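Local coordinates for protein 2'-5' RNA Ligase (PDB 1IUH) that belongs to the LigT-like phosphoesterases of the 2H clan and folds as antiparallel beta-sheet flanked by helices, at residues A[1-5]-A[53-59]. Residues are numbered along the deposited sequence; the frame is centred on the assembly and turned at random.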
# COMPACT_ATOMS: atom_id res chain seq x y z
N MET A 1 -4.65 -16.41 7.20
CA MET A 1 -4.62 -14.94 7.14
C MET A 1 -4.04 -14.37 5.84
O MET A 1 -3.02 -14.79 5.33
CB MET A 1 -3.82 -14.38 8.28
CG MET A 1 -4.10 -14.99 9.64
SD MET A 1 -3.39 -13.95 10.95
CE MET A 1 -4.83 -13.61 11.93
N ARG A 2 -4.72 -13.39 5.31
CA ARG A 2 -4.29 -12.71 4.11
C ARG A 2 -3.58 -11.48 4.69
O ARG A 2 -4.17 -10.61 5.34
CB ARG A 2 -5.53 -12.38 3.35
CG ARG A 2 -5.39 -11.48 2.20
CD ARG A 2 -6.80 -11.04 1.81
NE ARG A 2 -6.80 -10.22 0.61
CZ ARG A 2 -6.80 -10.71 -0.63
NH1 ARG A 2 -6.81 -12.04 -0.84
NH2 ARG A 2 -6.76 -9.85 -1.65
N LEU A 3 -2.29 -11.44 4.49
CA LEU A 3 -1.46 -10.38 5.06
C LEU A 3 -0.71 -9.54 4.03
O LEU A 3 -0.44 -10.00 2.92
CB LEU A 3 -0.40 -11.05 5.94
CG LEU A 3 -0.88 -11.93 7.10
CD1 LEU A 3 0.26 -12.81 7.55
CD2 LEU A 3 -1.37 -11.07 8.26
N PHE A 4 -0.38 -8.31 4.43
CA PHE A 4 0.44 -7.39 3.62
C PHE A 4 1.13 -6.37 4.52
O PHE A 4 0.71 -6.14 5.67
CB PHE A 4 -0.40 -6.65 2.55
CG PHE A 4 -1.43 -5.66 3.09
CD1 PHE A 4 -1.16 -4.30 3.12
CD2 PHE A 4 -2.68 -6.08 3.53
CE1 PHE A 4 -2.14 -3.37 3.57
CE2 PHE A 4 -3.66 -5.15 3.98
CZ PHE A 4 -3.37 -3.79 3.99
N TYR A 5 2.26 -5.84 4.04
CA TYR A 5 2.96 -4.75 4.73
C TYR A 5 2.54 -3.43 4.03
O TYR A 5 2.44 -3.34 2.81
CB TYR A 5 4.50 -4.88 4.71
CG TYR A 5 5.07 -6.06 5.51
CD1 TYR A 5 5.39 -7.25 4.86
CD2 TYR A 5 5.32 -5.97 6.91
CE1 TYR A 5 5.97 -8.33 5.55
CE2 TYR A 5 5.90 -7.07 7.63
CZ TYR A 5 6.22 -8.24 6.91
OH TYR A 5 6.80 -9.35 7.44
N LEU A 53 3.21 -16.01 11.25
CA LEU A 53 3.09 -14.70 11.89
C LEU A 53 4.34 -14.13 12.53
O LEU A 53 4.76 -13.01 12.25
CB LEU A 53 2.03 -14.72 12.96
CG LEU A 53 0.68 -14.13 12.65
CD1 LEU A 53 0.57 -13.94 11.16
CD2 LEU A 53 -0.44 -15.04 13.18
N PRO A 54 4.93 -14.90 13.43
CA PRO A 54 6.15 -14.48 14.13
C PRO A 54 7.25 -14.03 13.18
O PRO A 54 7.99 -13.08 13.48
CB PRO A 54 6.57 -15.76 14.89
CG PRO A 54 5.29 -16.46 15.08
CD PRO A 54 4.58 -16.29 13.77
N ASP A 55 7.40 -14.76 12.08
CA ASP A 55 8.40 -14.47 11.06
C ASP A 55 8.07 -13.18 10.37
O ASP A 55 8.93 -12.34 10.21
CB ASP A 55 8.48 -15.61 10.04
CG ASP A 55 8.93 -16.91 10.68
OD1 ASP A 55 10.05 -16.91 11.20
OD2 ASP A 55 8.18 -17.90 10.69
N TYR A 56 6.84 -12.98 9.97
CA TYR A 56 6.54 -11.67 9.41
C TYR A 56 6.73 -10.52 10.45
O TYR A 56 7.17 -9.41 10.12
CB TYR A 56 5.14 -11.70 8.82
CG TYR A 56 5.09 -12.72 7.68
CD1 TYR A 56 4.13 -13.75 7.66
CD2 TYR A 56 6.03 -12.65 6.65
CE1 TYR A 56 4.10 -14.67 6.66
CE2 TYR A 56 6.02 -13.55 5.64
CZ TYR A 56 5.06 -14.57 5.62
OH TYR A 56 5.04 -15.48 4.57
N LEU A 57 6.43 -10.80 11.71
CA LEU A 57 6.62 -9.83 12.80
C LEU A 57 8.08 -9.54 12.99
O LEU A 57 8.49 -8.36 13.08
CB LEU A 57 6.00 -10.35 14.13
CG LEU A 57 4.45 -10.34 14.12
CD1 LEU A 57 3.86 -11.05 15.36
CD2 LEU A 57 3.91 -8.89 14.05
N ALA A 58 8.90 -10.59 13.02
CA ALA A 58 10.32 -10.39 13.24
C ALA A 58 10.97 -9.63 12.05
O ALA A 58 11.83 -8.72 12.20
CB ALA A 58 10.96 -11.75 13.48
N LEU A 59 10.51 -10.00 10.86
CA LEU A 59 10.97 -9.35 9.69
C LEU A 59 10.67 -7.86 9.80
O LEU A 59 11.52 -7.01 9.48
CB LEU A 59 10.31 -9.95 8.49
CG LEU A 59 10.76 -9.34 7.16
CD1 LEU A 59 12.28 -9.17 7.12
CD2 LEU A 59 10.31 -10.25 6.04
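Strand 2-5 and helix 53-59, which meet through Met1, Leu3 and Tyr5 on one side and Leu53, Tyr56 and Leu59 on the other, run almost parallel, their axes 7° apart and 10.9 Å away at closest approach. Such a spacing suits a helix lying on a sheet, bridged by large side chains. Tyr5 reaches across to the helix backbone: with CG placed beside its own backbone N, anti to the carbonyl carbon, the ring extends toward the helix, and its OH donates a hydrogen bond of 2.7 Å to Tyr56 O. That oxygen lies at the ring edge, in plane, whereas the phenol oxygen stands well to the side of the carbonyl, at a C=O...O angle of 104° and tilted 18° from its plane. A tyrosine fits here because its ring carbon CZ lies 4.1 Å from Tyr56 CB, while the hydroxyl, which also has Leu59 CB 3.7 Å away, finds a main-chain acceptor. In the 2H phosphoesterase fold the helix packs on one side of the antiparallel sheet, where strand 2-8 lies between strands 39-47 and 150-164; Leu105 of helix 96-113 also touches Tyr5. Further toward the N-terminus, the single methyl CD1 of Leu3 touches two helix residues, 3.8 Å from Leu53 CD1 and 4.0 Å from Tyr56 CD1; leucine suits the place because its branched, apolar end can carry a methyl to the helix. Tyr56 gives this buried layer a broad apolar ring and turns its own hydroxyl to Glu52, with which it hydrogen-bonds. At the partly exposed margin, the flexible thioether of Met1 crosses Leu53 at about a right angle, and Met1 SD lies 3.9 Å from Leu53 CD2.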